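Local coordinates for protein general negative regulator of transcription subunit 2 (Saccharomyces cerevisiae, PDB 4BY6) that serves as a core subunit of the CCR4-NOT complex, needed for its integrity, in negative control of transcription and in cytoplasmic mRNA deadenylation, at residues F94-V104 and G121-Y129; D109-Y117 and F171-C179. One frame throughout, in Å; residues are numbered along the deposited sequence.

Interaction 1. Residues F94-V104 and G121-Y129; sequences FNSIQNDQQRV and GTVIQELTY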
loop_
_atom_site.group_PDB
_atom_site.type_symbol
_atom_site.label_atom_id
_atom_site.label_comp_id
_atom_site.label_asym_id
_atom_site.label_seq_id
_atom_site.Cartn_x
_atom_site.Cartn_y
_atom_site.Cartn_z
ATOM N N PHE E 94 0.504 36.412 -9.056
ATOM C CA PHE E 94 1.043 37.118 -10.203
ATOM C C PHE E 94 -0.122 37.502 -11.097
ATOM O O PHE E 94 -0.434 36.785 -12.054
ATOM C CB PHE E 94 2.027 36.259 -10.977
ATOM C CG PHE E 94 3.307 35.981 -10.252
ATOM C CD1 PHE E 94 4.387 36.838 -10.367
ATOM C CD2 PHE E 94 3.449 34.835 -9.492
ATOM C CE1 PHE E 94 5.572 36.570 -9.709
ATOM C CE2 PHE E 94 4.637 34.568 -8.824
ATOM C CZ PHE E 94 5.695 35.432 -8.937
ATOM N N ASN E 95 -0.775 38.622 -10.788
ATOM C CA ASN E 95 -1.990 38.970 -11.501
ATOM C C ASN E 95 -1.819 40.159 -12.407
ATOM O O ASN E 95 -2.787 40.593 -13.023
ATOM C CB ASN E 95 -3.139 39.243 -10.528
ATOM C CG ASN E 95 -3.519 38.023 -9.716
ATOM O OD1 ASN E 95 -3.384 36.887 -10.174
ATOM N ND2 ASN E 95 -4.011 38.251 -8.504
ATOM N N SER E 96 -0.606 40.705 -12.498
ATOM C CA SER E 96 -0.424 41.958 -13.261
ATOM C C SER E 96 0.643 41.908 -14.337
ATOM O O SER E 96 1.838 41.872 -14.034
ATOM C CB SER E 96 -0.098 43.111 -12.327
ATOM O OG SER E 96 0.157 44.265 -13.089
ATOM N N ILE E 97 0.209 41.924 -15.591
ATOM C CA ILE E 97 1.140 41.966 -16.712
ATOM C C ILE E 97 2.072 43.177 -16.576
ATOM O O ILE E 97 3.267 43.077 -16.796
ATOM C CB ILE E 97 0.392 42.040 -18.077
ATOM C CG1 ILE E 97 -0.457 40.793 -18.318
ATOM C CG2 ILE E 97 1.364 42.249 -19.221
ATOM C CD1 ILE E 97 0.354 39.595 -18.727
ATOM N N GLN E 98 1.533 44.318 -16.178
ATOM C CA GLN E 98 2.343 45.521 -16.180
ATOM C C GLN E 98 3.326 45.548 -15.004
ATOM O O GLN E 98 4.485 45.914 -15.191
ATOM C CB GLN E 98 1.449 46.763 -16.171
ATOM C CG GLN E 98 2.136 48.077 -16.552
ATOM C CD GLN E 98 1.230 49.302 -16.331
ATOM O OE1 GLN E 98 1.107 49.813 -15.207
ATOM N NE2 GLN E 98 0.586 49.764 -17.402
ATOM N N ASN E 99 2.900 45.104 -13.819
ATOM C CA ASN E 99 3.707 45.286 -12.603
ATOM C C ASN E 99 4.470 44.055 -12.122
ATOM O O ASN E 99 5.231 44.142 -11.168
ATOM C CB ASN E 99 2.841 45.771 -11.452
ATOM C CG ASN E 99 2.180 47.097 -11.739
ATOM O OD1 ASN E 99 2.669 47.902 -12.544
ATOM N ND2 ASN E 99 1.052 47.337 -11.085
ATOM N N ASP E 100 4.253 42.900 -12.733
ATOM C CA ASP E 100 4.894 41.715 -12.202
ATOM C C ASP E 100 6.131 41.319 -12.998
ATOM O O ASP E 100 6.744 40.282 -12.725
ATOM C CB ASP E 100 3.888 40.563 -12.141
ATOM C CG ASP E 100 2.795 40.805 -11.103
ATOM O OD1 ASP E 100 3.056 41.583 -10.152
ATOM O OD2 ASP E 100 1.676 40.244 -11.250
ATOM N N GLN E 101 6.544 42.160 -13.942
ATOM C CA GLN E 101 7.700 41.816 -14.771
ATOM C C GLN E 101 8.960 41.901 -13.927
ATOM O O GLN E 101 9.851 41.071 -14.081
ATOM C CB GLN E 101 7.814 42.730 -15.988
ATOM C CG GLN E 101 6.519 42.834 -16.762
ATOM C CD GLN E 101 6.694 43.241 -18.208
ATOM O OE1 GLN E 101 7.818 43.306 -18.723
ATOM N NE2 GLN E 101 5.575 43.547 -18.871
ATOM N N GLN E 102 9.000 42.866 -13.001
ATOM C CA GLN E 102 10.183 43.103 -12.179
ATOM C C GLN E 102 10.481 41.902 -11.283
ATOM O O GLN E 102 11.641 41.518 -11.120
ATOM C CB GLN E 102 9.996 44.371 -11.348
ATOM C CG GLN E 102 9.984 45.660 -12.177
ATOM C CD GLN E 102 8.673 45.872 -12.944
ATOM O OE1 GLN E 102 7.748 45.053 -12.865
ATOM N NE2 GLN E 102 8.594 46.973 -13.693
ATOM N N ARG E 103 9.447 41.281 -10.729
ATOM C CA ARG E 103 9.653 40.042 -9.990
ATOM C C ARG E 103 10.091 38.866 -10.882
ATOM O O ARG E 103 11.017 38.118 -10.522
ATOM C CB ARG E 103 8.388 39.662 -9.256
ATOM C CG ARG E 103 8.382 40.121 -7.853
ATOM C CD ARG E 103 7.224 39.530 -7.130
ATOM N NE ARG E 103 5.964 39.903 -7.745
ATOM C CZ ARG E 103 4.810 39.339 -7.428
ATOM N NH1 ARG E 103 4.779 38.383 -6.502
ATOM N NH2 ARG E 103 3.699 39.734 -8.035
ATOM N N VAL E 104 9.447 38.714 -12.044
ATOM C CA VAL E 104 9.734 37.569 -12.903
ATOM C C VAL E 104 11.175 37.639 -13.446
ATOM O O VAL E 104 11.873 36.630 -13.564
ATOM C CB VAL E 104 8.721 37.476 -14.041
ATOM C CG1 VAL E 104 9.069 36.351 -14.987
ATOM C CG2 VAL E 104 7.352 37.231 -13.475
ATOM N N GLY E 121 -2.539 29.430 -19.597
ATOM C CA GLY E 121 -3.638 30.376 -19.710
ATOM C C GLY E 121 -3.742 31.378 -18.579
ATOM O O GLY E 121 -4.842 31.785 -18.189
ATOM N N THR E 122 -2.586 31.749 -18.043
ATOM C CA THR E 122 -2.492 32.678 -16.931
ATOM C C THR E 122 -1.501 33.794 -17.200
ATOM O O THR E 122 -0.646 33.667 -18.087
ATOM C CB THR E 122 -2.026 31.972 -15.662
ATOM O OG1 THR E 122 -0.690 31.486 -15.861
ATOM C CG2 THR E 122 -2.933 30.834 -15.349
ATOM N N VAL E 123 -1.564 34.839 -16.376
ATOM C CA VAL E 123 -0.615 35.950 -16.445
ATOM C C VAL E 123 0.843 35.472 -16.340
ATOM O O VAL E 123 1.714 35.928 -17.095
ATOM C CB VAL E 123 -0.885 36.984 -15.316
ATOM C CG1 VAL E 123 0.250 37.997 -15.199
ATOM C CG2 VAL E 123 -2.194 37.690 -15.547
ATOM N N ILE E 124 1.113 34.544 -15.427
ATOM C CA ILE E 124 2.491 34.148 -15.212
ATOM C C ILE E 124 3.037 33.370 -16.438
ATOM O O ILE E 124 4.214 33.473 -16.772
ATOM C CB ILE E 124 2.630 33.331 -13.894
ATOM C CG1 ILE E 124 4.103 33.160 -13.513
ATOM C CG2 ILE E 124 1.970 31.990 -14.005
ATOM C CD1 ILE E 124 4.881 34.479 -13.479
ATOM N N GLN E 125 2.183 32.652 -17.157
ATOM C CA GLN E 125 2.662 31.967 -18.356
ATOM C C GLN E 125 3.075 33.004 -19.406
ATOM O O GLN E 125 4.150 32.896 -20.005
ATOM C CB GLN E 125 1.600 31.021 -18.923
ATOM C CG GLN E 125 2.074 30.207 -20.134
ATOM C CD GLN E 125 1.042 29.214 -20.638
ATOM O OE1 GLN E 125 -0.097 29.567 -20.952
ATOM N NE2 GLN E 125 1.438 27.955 -20.709
ATOM N N GLU E 126 2.242 34.023 -19.597
ATOM C CA GLU E 126 2.574 35.094 -20.524
ATOM C C GLU E 126 3.844 35.875 -20.102
ATOM O O GLU E 126 4.667 36.274 -20.944
ATOM C CB GLU E 126 1.400 36.055 -20.661
ATOM C CG GLU E 126 1.644 37.181 -21.650
ATOM C CD GLU E 126 1.565 36.725 -23.100
ATOM O OE1 GLU E 126 1.088 35.597 -23.365
ATOM O OE2 GLU E 126 2.008 37.493 -23.975
ATOM N N LEU E 127 3.997 36.121 -18.808
ATOM C CA LEU E 127 5.147 36.884 -18.369
ATOM C C LEU E 127 6.442 36.068 -18.552
ATOM O O LEU E 127 7.467 36.595 -19.002
ATOM C CB LEU E 127 4.959 37.333 -16.921
ATOM C CG LEU E 127 3.931 38.448 -16.665
ATOM C CD1 LEU E 127 4.053 38.932 -15.246
ATOM C CD2 LEU E 127 4.064 39.636 -17.620
ATOM N N THR E 128 6.392 34.779 -18.244
ATOM C CA THR E 128 7.564 33.937 -18.464
ATOM C C THR E 128 7.855 33.764 -19.963
ATOM O O THR E 128 8.999 33.658 -20.374
ATOM C CB THR E 128 7.407 32.559 -17.802
ATOM O OG1 THR E 128 6.143 31.986 -18.160
ATOM C CG2 THR E 128 7.483 32.704 -16.292
ATOM N N TYR E 129 6.820 33.715 -20.782
ATOM C CA TYR E 129 7.051 33.704 -22.210
ATOM C C TYR E 129 7.799 34.973 -22.642
ATOM O O TYR E 129 8.776 34.911 -23.391
ATOM C CB TYR E 129 5.732 33.587 -22.979
ATOM C CG TYR E 129 5.892 33.920 -24.445
ATOM C CD1 TYR E 129 6.362 32.976 -25.333
ATOM C CD2 TYR E 129 5.623 35.203 -24.930
ATOM C CE1 TYR E 129 6.514 33.270 -26.673
ATOM C CE2 TYR E 129 5.781 35.509 -26.270
ATOM C CZ TYR E 129 6.228 34.535 -27.138
ATOM O OH TYR E 129 6.409 34.812 -28.476
#
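Leu-127, on the helix that starts at Val-123, reaches into the turn formed by 96-101. Its CB lies 4.2 Å from Val-104 CG2. Beyond CG the two methyls part: CD1 sits against Asp-100 CB at 3.5 Å and near the carbonyl of Ser-96, while CD2 rests 3.6 Å from Ile-97 O and also meets Ile-97 CD1 and Gln-101 CG. One turn earlier, Ile-124 has CG1 anti to the backbone N (chi1 -168°), which carries CD1 over one face of the Phe-94 ring, 4.1 Å from its centroid, and to 3.7 Å from Val-104 CG2. The guanidinium of Arg-103 covers the opposite face of that ring; its NH2 forms a salt bridge with Asp-100 OD1 and also bonds Cys-93 O. Val-123 CB touches Phe-94 O. No hydrogen bond crosses between the segments. Asp-100 OD2 accepts from Ser-96 N, Ser-96 OG accepts from Asn-99 N, and Gln-101 NE2 bonds Ile-97 O almost exactly in its own amide plane. The arrangement is apolar packing of one helix face against a loop that contains an ST motif and leads into helix 101-104, within the NOT2/NOT3/NOT5 C-terminal region.

Interaction 2. Residues D109-Y117 and F171-C179; sequences DETLFFLFY and FDPQRWEKC
Different first torsions bring Phe-113 and Phe-171 together: Phe-113 has CG anti to its carbonyl carbon (chi1 -71°), whereas Phe-171 has CG anti to the backbone N (chi1 -178°). The rings form an offset stack with centroids 4.3 Å apart and planes at 20°, Phe-113 CD2 and CE2 lying over the Phe-171 CG end. Phe-113 belongs to a larger aromatic cluster, since Trp-137 and Trp-146 also meet its ring. Trp-176 inserts its benzo edge toward the helix, where CH2 is 3.8 Å from Phe-114 CB. Glu-110, its chain bent at chi2, lays CG 3.4 Å from Trp-176 NE1, so methylenes rather than the carboxylate make this contact. Phe-171 CZ covers one face of the indole, so the aromatic side chains at the two ends of the connection pack on each other. Farther along the helix, Pro-173 CG stands over the face of the Tyr-117 ring, 3.9 Å from its centroid, in a CH-pi contact; Phe-116 covers the opposite face, and Tyr-117 OH bonds the backbone O of Lys-144. At the other end, Lys-178 NZ remains 4.0 Å from Asp-109 OD2, beyond a salt bridge, while Asp-109 OD1 pairs with Arg-135. The strand connection is held by Asp-172, whose OD1 accepts from Gln-174 N and whose OD2 forms a salt bridge with Arg-175 NE. An Asx turn and a G1 beta bulge thus shape the beta hairpin 163-172/177-186, part of the antiparallel sheet of the NOT2/NOT3/NOT5 C-terminal domain (SH3 clan), which packs on helix 109-118.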
loop_
_atom_site.group_PDB
_atom_site.type_symbol
_atom_site.label_atom_id
_atom_site.label_comp_id
_atom_site.label_asym_id
_atom_site.label_seq_id
_atom_site.Cartn_x
_atom_site.Cartn_y
_atom_site.Cartn_z
ATOM N N ASP E 109 16.316 30.949 -15.805
ATOM C CA ASP E 109 15.630 30.361 -16.952
ATOM C C ASP E 109 14.787 29.157 -16.528
ATOM O O ASP E 109 13.591 29.091 -16.847
ATOM C CB ASP E 109 16.631 29.913 -18.037
ATOM C CG ASP E 109 17.389 31.072 -18.698
ATOM O OD1 ASP E 109 17.004 32.259 -18.533
ATOM O OD2 ASP E 109 18.408 30.772 -19.375
ATOM N N GLU E 110 15.401 28.220 -15.803
ATOM C CA GLU E 110 14.688 27.012 -15.391
ATOM C C GLU E 110 13.430 27.345 -14.614
ATOM O O GLU E 110 12.376 26.762 -14.874
ATOM C CB GLU E 110 15.562 26.100 -14.548
ATOM C CG GLU E 110 16.260 25.032 -15.317
ATOM C CD GLU E 110 17.693 25.374 -15.542
ATOM O OE1 GLU E 110 17.987 26.595 -15.648
ATOM O OE2 GLU E 110 18.518 24.430 -15.599
ATOM N N THR E 111 13.514 28.295 -13.685
ATOM C CA THR E 111 12.314 28.659 -12.930
ATOM C C THR E 111 11.188 29.171 -13.838
ATOM O O THR E 111 10.016 28.796 -13.652
ATOM C CB THR E 111 12.655 29.682 -11.846
ATOM O OG1 THR E 111 13.462 29.018 -10.869
ATOM C CG2 THR E 111 11.393 30.222 -11.153
ATOM N N LEU E 112 11.547 29.966 -14.851
ATOM C CA LEU E 112 10.581 30.449 -15.840
ATOM C C LEU E 112 9.970 29.277 -16.645
ATOM O O LEU E 112 8.748 29.247 -16.909
ATOM C CB LEU E 112 11.246 31.432 -16.797
ATOM C CG LEU E 112 11.991 32.643 -16.246
ATOM C CD1 LEU E 112 12.706 33.341 -17.391
ATOM C CD2 LEU E 112 11.032 33.581 -15.556
ATOM N N PHE E 113 10.813 28.314 -17.025
ATOM C CA PHE E 113 10.318 27.132 -17.714
ATOM C C PHE E 113 9.274 26.408 -16.852
ATOM O O PHE E 113 8.206 26.013 -17.331
ATOM C CB PHE E 113 11.459 26.179 -18.049
ATOM C CG PHE E 113 12.373 26.671 -19.122
ATOM C CD1 PHE E 113 11.892 27.456 -20.158
ATOM C CD2 PHE E 113 13.720 26.320 -19.109
ATOM C CE1 PHE E 113 12.741 27.886 -21.164
ATOM C CE2 PHE E 113 14.585 26.751 -20.109
ATOM C CZ PHE E 113 14.107 27.539 -21.133
ATOM N N PHE E 114 9.616 26.213 -15.581
ATOM C CA PHE E 114 8.731 25.572 -14.622
ATOM C C PHE E 114 7.359 26.251 -14.581
ATOM O O PHE E 114 6.311 25.605 -14.729
ATOM C CB PHE E 114 9.362 25.605 -13.243
ATOM C CG PHE E 114 8.540 24.956 -12.193
ATOM C CD1 PHE E 114 8.744 23.618 -11.870
ATOM C CD2 PHE E 114 7.561 25.682 -11.512
ATOM C CE1 PHE E 114 7.981 22.994 -10.888
ATOM C CE2 PHE E 114 6.782 25.069 -10.518
ATOM C CZ PHE E 114 6.996 23.725 -10.206
ATOM N N LEU E 115 7.373 27.560 -14.358
ATOM C CA LEU E 115 6.130 28.323 -14.357
ATOM C C LEU E 115 5.360 28.214 -15.677
ATOM O O LEU E 115 4.157 27.954 -15.677
ATOM C CB LEU E 115 6.435 29.785 -14.057
ATOM C CG LEU E 115 6.821 30.024 -12.610
ATOM C CD1 LEU E 115 7.353 31.445 -12.470
ATOM C CD2 LEU E 115 5.598 29.766 -11.704
ATOM N N PHE E 116 6.063 28.399 -16.795
ATOM C CA PHE E 116 5.455 28.352 -18.125
ATOM C C PHE E 116 4.763 27.004 -18.401
ATOM O O PHE E 116 3.736 26.942 -19.074
ATOM C CB PHE E 116 6.522 28.624 -19.188
ATOM C CG PHE E 116 6.054 28.405 -20.601
ATOM C CD1 PHE E 116 5.451 29.423 -21.312
ATOM C CD2 PHE E 116 6.230 27.167 -21.224
ATOM C CE1 PHE E 116 5.027 29.232 -22.624
ATOM C CE2 PHE E 116 5.817 26.962 -22.540
ATOM C CZ PHE E 116 5.219 27.997 -23.244
ATOM N N TYR E 117 5.339 25.926 -17.888
ATOM C CA TYR E 117 4.769 24.605 -18.081
ATOM C C TYR E 117 3.785 24.227 -16.978
ATOM O O TYR E 117 3.146 23.187 -17.076
ATOM C CB TYR E 117 5.863 23.552 -18.147
ATOM C CG TYR E 117 6.559 23.474 -19.474
ATOM C CD1 TYR E 117 5.938 22.889 -20.576
ATOM C CD2 TYR E 117 7.844 23.979 -19.636
ATOM C CE1 TYR E 117 6.572 22.798 -21.799
ATOM C CE2 TYR E 117 8.487 23.900 -20.867
ATOM C CZ TYR E 117 7.847 23.301 -21.944
ATOM O OH TYR E 117 8.494 23.229 -23.165
ATOM N N PHE E 171 15.294 22.914 -24.260
ATOM C CA PHE E 171 15.040 22.526 -22.878
ATOM C C PHE E 171 14.013 21.406 -22.816
ATOM O O PHE E 171 12.918 21.521 -23.365
ATOM C CB PHE E 171 14.597 23.721 -22.017
ATOM C CG PHE E 171 14.365 23.359 -20.574
ATOM C CD1 PHE E 171 15.443 23.098 -19.727
ATOM C CD2 PHE E 171 13.073 23.252 -20.064
ATOM C CE1 PHE E 171 15.232 22.738 -18.391
ATOM C CE2 PHE E 171 12.859 22.907 -18.728
ATOM C CZ PHE E 171 13.944 22.646 -17.889
ATOM N N ASP E 172 14.394 20.339 -22.121
ATOM C CA ASP E 172 13.579 19.148 -21.899
ATOM C C ASP E 172 13.065 19.157 -20.467
ATOM O O ASP E 172 13.807 18.841 -19.531
ATOM C CB ASP E 172 14.421 17.889 -22.166
ATOM C CG ASP E 172 13.632 16.575 -22.051
ATOM O OD1 ASP E 172 12.493 16.542 -21.511
ATOM O OD2 ASP E 172 14.195 15.551 -22.504
ATOM N N PRO E 173 11.772 19.472 -20.300
ATOM C CA PRO E 173 11.126 19.654 -18.989
ATOM C C PRO E 173 10.914 18.331 -18.251
ATOM O O PRO E 173 10.655 18.355 -17.048
ATOM C CB PRO E 173 9.770 20.286 -19.339
ATOM C CG PRO E 173 9.791 20.513 -20.862
ATOM C CD PRO E 173 10.812 19.566 -21.411
ATOM N N GLN E 174 11.010 17.202 -18.954
ATOM C CA GLN E 174 10.863 15.901 -18.301
ATOM C C GLN E 174 12.187 15.427 -17.703
ATOM O O GLN E 174 12.213 14.794 -16.650
ATOM C CB GLN E 174 10.333 14.857 -19.281
ATOM C CG GLN E 174 8.901 15.098 -19.704
ATOM C CD GLN E 174 7.943 14.963 -18.549
ATOM O OE1 GLN E 174 8.235 14.285 -17.563
ATOM N NE2 GLN E 174 6.792 15.617 -18.654
ATOM N N ARG E 175 13.291 15.756 -18.362
ATOM C CA ARG E 175 14.608 15.418 -17.834
ATOM C C ARG E 175 15.266 16.596 -17.093
ATOM O O ARG E 175 16.342 16.444 -16.470
ATOM C CB ARG E 175 15.520 14.937 -18.954
ATOM C CG ARG E 175 15.175 13.580 -19.472
ATOM C CD ARG E 175 16.058 13.218 -20.648
ATOM N NE ARG E 175 15.257 13.128 -21.865
ATOM C CZ ARG E 175 14.724 11.999 -22.321
ATOM N NH1 ARG E 175 14.919 10.856 -21.671
ATOM N NH2 ARG E 175 14.000 12.012 -23.433
ATOM N N TRP E 176 14.627 17.762 -17.182
ATOM C CA TRP E 176 15.172 18.987 -16.607
ATOM C C TRP E 176 16.631 19.136 -17.048
ATOM O O TRP E 176 17.560 19.133 -16.252
ATOM C CB TRP E 176 15.038 18.984 -15.082
ATOM C CG TRP E 176 14.718 20.339 -14.600
ATOM C CD1 TRP E 176 15.523 21.170 -13.875
ATOM C CD2 TRP E 176 13.515 21.070 -14.860
ATOM N NE1 TRP E 176 14.882 22.369 -13.652
ATOM C CE2 TRP E 176 13.650 22.331 -14.254
ATOM C CE3 TRP E 176 12.333 20.773 -15.525
ATOM C CZ2 TRP E 176 12.645 23.290 -14.301
ATOM C CZ3 TRP E 176 11.341 21.727 -15.578
ATOM C CH2 TRP E 176 11.497 22.968 -14.978
ATOM N N GLU E 177 16.818 19.212 -18.352
ATOM C CA GLU E 177 18.139 19.267 -18.930
ATOM C C GLU E 177 18.105 20.157 -20.146
ATOM O O GLU E 177 17.093 20.194 -20.863
ATOM C CB GLU E 177 18.610 17.890 -19.350
ATOM C CG GLU E 177 19.144 17.038 -18.263
ATOM C CD GLU E 177 19.648 15.742 -18.832
ATOM O OE1 GLU E 177 19.464 15.541 -20.057
ATOM O OE2 GLU E 177 20.226 14.940 -18.066
ATOM N N LYS E 178 19.214 20.852 -20.388
ATOM C CA LYS E 178 19.429 21.516 -21.661
ATOM C C LYS E 178 20.083 20.478 -22.554
ATOM O O LYS E 178 20.890 19.686 -22.083
ATOM C CB LYS E 178 20.283 22.766 -21.504
ATOM C CG LYS E 178 19.656 23.824 -20.623
ATOM C CD LYS E 178 20.520 25.055 -20.581
ATOM C CE LYS E 178 19.960 26.054 -19.591
ATOM N NZ LYS E 178 20.587 27.398 -19.747
ATOM N N CYS E 179 19.673 20.425 -23.812
ATOM C CA CYS E 179 20.128 19.386 -24.721
ATOM C C CYS E 179 20.549 20.010 -26.061
ATOM O O CYS E 179 19.720 20.596 -26.764
ATOM C CB CYS E 179 19.022 18.332 -24.914
ATOM S SG CYS E 179 19.367 17.071 -26.190
#

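In the fold
Helix 109-118 lies between the two helices of interaction 1 in chain order and is itself one side of interaction 2, so the segments alternate along the sequence. The centres are about 17 Å apart, yet the sites touch: Val-104 packs on Leu-112, and Gln-125 NE2 probably bonds Phe-116 O. Interaction 1 joins helical and loop elements mainly through aliphatic methyls, with one aromatic face, about 20 Å from the chain centre; interaction 2 docks the sheet's hairpin on a helix through aromatic rings, about 6 Å from it. Seven of 12 touching residues are buried in interaction 1 and five of nine in interaction 2, with Gln-101 and Lys-178 respectively exposed. The chain of another protein reaches both.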